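Local coordinates for inositol monophosphatase (Zymomonas mobilis, PDB 4N81), which probably hydrolyses phosphate monoesters with the help of magnesium ions, in the manner of inositol monophosphatases, at residues A[143-148]-A[152-157]; A[191-194]-A[200-203]. All coordinates share one frame; numbering follows the deposited sequence.

Contact 1: residues A[143-148]-A[152-157]; sequences HTRSCP and HALLAT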
# COMPACT_ATOMS: atom_id res chain seq x y z
N HIS A 143 -2.00 -20.64 -4.22
CA HIS A 143 -2.06 -20.78 -5.65
C HIS A 143 -2.33 -19.42 -6.31
O HIS A 143 -3.22 -18.69 -5.89
CB HIS A 143 -3.26 -21.70 -6.00
CG HIS A 143 -3.09 -23.10 -5.49
ND1 HIS A 143 -3.62 -23.53 -4.29
CD2 HIS A 143 -2.42 -24.16 -6.01
CE1 HIS A 143 -3.29 -24.80 -4.09
NE2 HIS A 143 -2.58 -25.21 -5.13
N THR A 144 -1.62 -19.17 -7.41
CA THR A 144 -1.96 -18.05 -8.28
C THR A 144 -3.32 -18.36 -8.95
O THR A 144 -3.81 -19.51 -8.87
CB THR A 144 -0.96 -17.85 -9.36
OG1 THR A 144 -0.89 -19.03 -10.19
CG2 THR A 144 0.46 -17.52 -8.75
N ARG A 145 -3.99 -17.32 -9.44
CA ARG A 145 -5.23 -17.52 -10.19
C ARG A 145 -5.01 -17.43 -11.67
O ARG A 145 -3.99 -16.89 -12.15
CB ARG A 145 -6.28 -16.49 -9.80
CG ARG A 145 -5.93 -15.03 -10.27
CD ARG A 145 -7.05 -14.07 -9.74
NE ARG A 145 -6.75 -12.69 -10.14
CZ ARG A 145 -7.16 -11.62 -9.45
NH1 ARG A 145 -7.98 -11.78 -8.41
NH2 ARG A 145 -6.81 -10.40 -9.88
N SER A 146 -5.96 -18.01 -12.41
CA SER A 146 -5.90 -17.91 -13.86
C SER A 146 -6.55 -16.59 -14.30
O SER A 146 -7.27 -15.95 -13.53
CB SER A 146 -6.63 -19.06 -14.54
OG SER A 146 -7.98 -19.02 -14.12
N CYS A 147 -6.32 -16.19 -15.55
CA CYS A 147 -6.83 -14.91 -16.03
C CYS A 147 -7.00 -15.00 -17.56
O CYS A 147 -6.09 -15.43 -18.26
CB CYS A 147 -5.81 -13.81 -15.70
SG CYS A 147 -6.48 -12.17 -16.18
N PRO A 148 -8.21 -14.81 -18.04
CA PRO A 148 -8.49 -15.04 -19.48
C PRO A 148 -7.71 -14.16 -20.48
O PRO A 148 -7.40 -14.62 -21.57
CB PRO A 148 -10.01 -14.85 -19.57
CG PRO A 148 -10.33 -13.85 -18.52
CD PRO A 148 -9.37 -14.22 -17.35
N HIS A 152 -8.97 -8.38 -18.46
CA HIS A 152 -9.45 -8.81 -17.14
C HIS A 152 -8.40 -8.78 -16.05
O HIS A 152 -8.69 -9.06 -14.85
CB HIS A 152 -10.05 -10.23 -17.20
CG HIS A 152 -11.34 -10.30 -17.96
ND1 HIS A 152 -12.55 -9.94 -17.40
CD2 HIS A 152 -11.60 -10.65 -19.23
CE1 HIS A 152 -13.50 -10.06 -18.32
NE2 HIS A 152 -12.95 -10.51 -19.43
N ALA A 153 -7.17 -8.44 -16.43
CA ALA A 153 -6.05 -8.58 -15.51
C ALA A 153 -5.85 -7.34 -14.59
O ALA A 153 -6.01 -6.20 -15.03
CB ALA A 153 -4.76 -8.86 -16.28
N LEU A 154 -5.47 -7.61 -13.35
CA LEU A 154 -4.98 -6.56 -12.46
C LEU A 154 -3.46 -6.54 -12.50
O LEU A 154 -2.83 -7.56 -12.28
CB LEU A 154 -5.41 -6.86 -11.03
CG LEU A 154 -4.99 -5.90 -9.94
CD1 LEU A 154 -5.37 -4.50 -10.34
CD2 LEU A 154 -5.84 -6.26 -8.70
N LEU A 155 -2.90 -5.36 -12.83
CA LEU A 155 -1.47 -5.17 -13.03
C LEU A 155 -0.99 -4.35 -11.82
O LEU A 155 -1.71 -3.49 -11.36
CB LEU A 155 -1.26 -4.29 -14.28
CG LEU A 155 0.15 -3.74 -14.61
CD1 LEU A 155 1.15 -4.90 -14.88
CD2 LEU A 155 0.01 -2.82 -15.87
N ALA A 156 0.22 -4.58 -11.35
CA ALA A 156 0.75 -3.73 -10.27
C ALA A 156 2.15 -3.34 -10.65
O ALA A 156 2.87 -4.08 -11.36
CB ALA A 156 0.81 -4.54 -8.92
N THR A 157 2.57 -2.20 -10.12
CA THR A 157 4.00 -1.83 -10.21
C THR A 157 4.28 -0.83 -9.08
O THR A 157 3.35 -0.19 -8.58
CB THR A 157 4.38 -1.16 -11.54
OG1 THR A 157 5.83 -1.20 -11.69
CG2 THR A 157 3.89 0.34 -11.62

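Contact 2: residues A[191-194]-A[200-203]; sequences GLLS and LVVE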
# COMPACT_ATOMS: atom_id res chain seq x y z
N GLY A 191 3.94 -10.98 -3.57
CA GLY A 191 3.27 -11.86 -2.63
C GLY A 191 1.77 -11.88 -2.95
O GLY A 191 1.16 -12.99 -2.90
N LEU A 192 1.21 -10.74 -3.34
CA LEU A 192 -0.27 -10.78 -3.57
C LEU A 192 -0.52 -11.57 -4.84
O LEU A 192 -1.59 -12.28 -4.98
CB LEU A 192 -0.82 -9.32 -3.76
CG LEU A 192 -0.89 -8.56 -2.42
CD1 LEU A 192 -1.21 -7.06 -2.71
CD2 LEU A 192 -1.99 -9.22 -1.49
N LEU A 193 0.44 -11.48 -5.77
CA LEU A 193 0.21 -12.23 -7.02
C LEU A 193 0.28 -13.75 -6.71
O LEU A 193 -0.54 -14.52 -7.26
CB LEU A 193 1.26 -11.81 -8.10
CG LEU A 193 1.21 -12.62 -9.43
CD1 LEU A 193 1.77 -11.72 -10.60
CD2 LEU A 193 2.08 -13.89 -9.40
N SER A 194 1.18 -14.16 -5.77
CA SER A 194 1.30 -15.60 -5.44
C SER A 194 0.06 -16.10 -4.71
O SER A 194 -0.26 -17.27 -4.79
CB SER A 194 2.54 -15.85 -4.55
OG SER A 194 3.66 -15.34 -5.26
N LEU A 200 -0.55 -9.56 -12.86
CA LEU A 200 0.74 -9.21 -13.49
C LEU A 200 1.47 -8.21 -12.60
O LEU A 200 0.85 -7.34 -12.00
CB LEU A 200 0.47 -8.50 -14.85
CG LEU A 200 -0.09 -9.45 -15.93
CD1 LEU A 200 -0.65 -8.63 -17.15
CD2 LEU A 200 0.97 -10.41 -16.45
N VAL A 201 2.80 -8.35 -12.51
CA VAL A 201 3.60 -7.28 -11.98
C VAL A 201 4.70 -7.04 -13.02
O VAL A 201 5.31 -7.99 -13.48
CB VAL A 201 4.27 -7.72 -10.67
CG1 VAL A 201 5.11 -6.53 -10.09
CG2 VAL A 201 3.23 -8.17 -9.63
N VAL A 202 4.97 -5.78 -13.35
CA VAL A 202 6.02 -5.45 -14.31
C VAL A 202 6.85 -4.34 -13.69
O VAL A 202 6.30 -3.28 -13.34
CB VAL A 202 5.41 -4.94 -15.66
CG1 VAL A 202 6.54 -4.41 -16.61
CG2 VAL A 202 4.63 -6.09 -16.32
N GLU A 203 8.16 -4.57 -13.57
CA GLU A 203 9.05 -3.58 -13.00
C GLU A 203 10.35 -3.52 -13.75
O GLU A 203 10.74 -4.48 -14.46
CB GLU A 203 9.32 -3.87 -11.51
CG GLU A 203 7.98 -3.67 -10.67
CD GLU A 203 8.17 -3.76 -9.16
OE1 GLU A 203 8.95 -4.61 -8.70
OE2 GLU A 203 7.50 -2.99 -8.45

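Contact 1: residues A[143-148]-A[152-157]
Cys147 turns its thiol away from its own backbone N (chi1 -176°), and this carries SG across to the chain returning through Ala153. The sulfur lies against the methyl group, SG to Ala153 CB being 3.7 Å, and also reaches back to the carbonyl carbon of His152, with SG 3.9 Å from that C. A second torsion serves Arg145: its CG is tucked in the cleft flanked by its own N and C atoms (chi1 69°), and from there the chain runs out extended to NE. The guanidinium then meets Leu154 with its edge, NH2 standing 4.0 Å from Leu154 CB and the methylene lying in the plane of the group. Asp199 fixes this end, forming a salt bridge to Arg145 NE through OD2 while its OD1 accepts a hydrogen bond from Leu154 N, so a single carboxylate ties both sides of the contact. Nearer the turn, Pro148 crosses the His152 side chain at about a right angle. Its CG comes 3.5 Å from His152 CD2 and approaches the imidazole obliquely. The two chains exchange no hydrogen bonds, and even the closest CA atoms, those of Cys147 and Ala153, are 6.4 Å apart; side-chain packing alone joins them directly. The second subunit packs on the same patch, with its Leu32 against Arg145 and its Ile34 against Pro148. The arrangement is a loop folding back on the entry to a parallel beta strand, here strand 154-157 of the five-stranded sheet, at the dimer interface.

Contact 2: residues A[191-194]-A[200-203]
Leu193 reaches from the last turn of helix 187-194 to the start of strand 200-203, and its side chain alone spans the interval from the helix. Its CB already points at the strand and lies 4.4 Å from Val201 CG2, a loose approach. CG stands anti to the backbone N (chi1 175°), which carries the branch point toward the beginning of the strand, although Leu193 CG itself, 4.9 Å from Val201 CG2, is not yet in contact. From there CD1 does the touching. Leu193 CD1 settles 4.0 Å from Val201 CG2, methyl against methyl, and 3.9 Å from Leu200 N. That second approach is apolar packing on the backbone, since Leu200 N is engaged in the sheet by a backbone hydrogen bond to Leu154 O. The other methyl diverges from the strand, Leu193 CD2 staying 5.8 Å from Val201 CG2.

Val201 meets the leucine with one branch only. Its CB faces the helix, and CG2, lying beside the backbone N, is the methyl turned to Leu193; the two side chains run at a slant to each other. Leu200, the preceding residue, directs its side chain to the other face of the sheet, as strand alternation requires, and offers Leu193 its backbone instead. Ala243 of the adjoining strand 241-244 and Val218 of helix 214-220 also pack on Leu193, enclosing it in buried hydrocarbon. Behind the helix, Gly191 O receives a weak hydrogen bond from Trp127 NE1, which belongs to a strand of the larger sheet. A helix lodged in this way between two sheets is characteristic of the layered alpha-beta-alpha-beta-alpha sandwich of the inositol monophosphatase superfamily.

Contact 1 precedes contact 2 along the chain, and their centres lie 8 Å apart. They are joined through the five-stranded sheet, where strands 154-157 and 200-203 are parallel neighbours: Ala156 N is 2.9 Å from Leu200 O, a probable hydrogen bond. Thr157 OG1 adds a side-chain link, 2.7 Å from Val202 O. On the helix side, Thr144 CG2 packs 3.5 Å from Leu193 O. Contact 1 lies away from the predicted magnesium site, at the subunit interface, whereas contact 2 is buried closer to it: the Val201 side chain is about 10 Å from that of Asp89 and about 11 Å from that of Asp210, both predicted magnesium ligands.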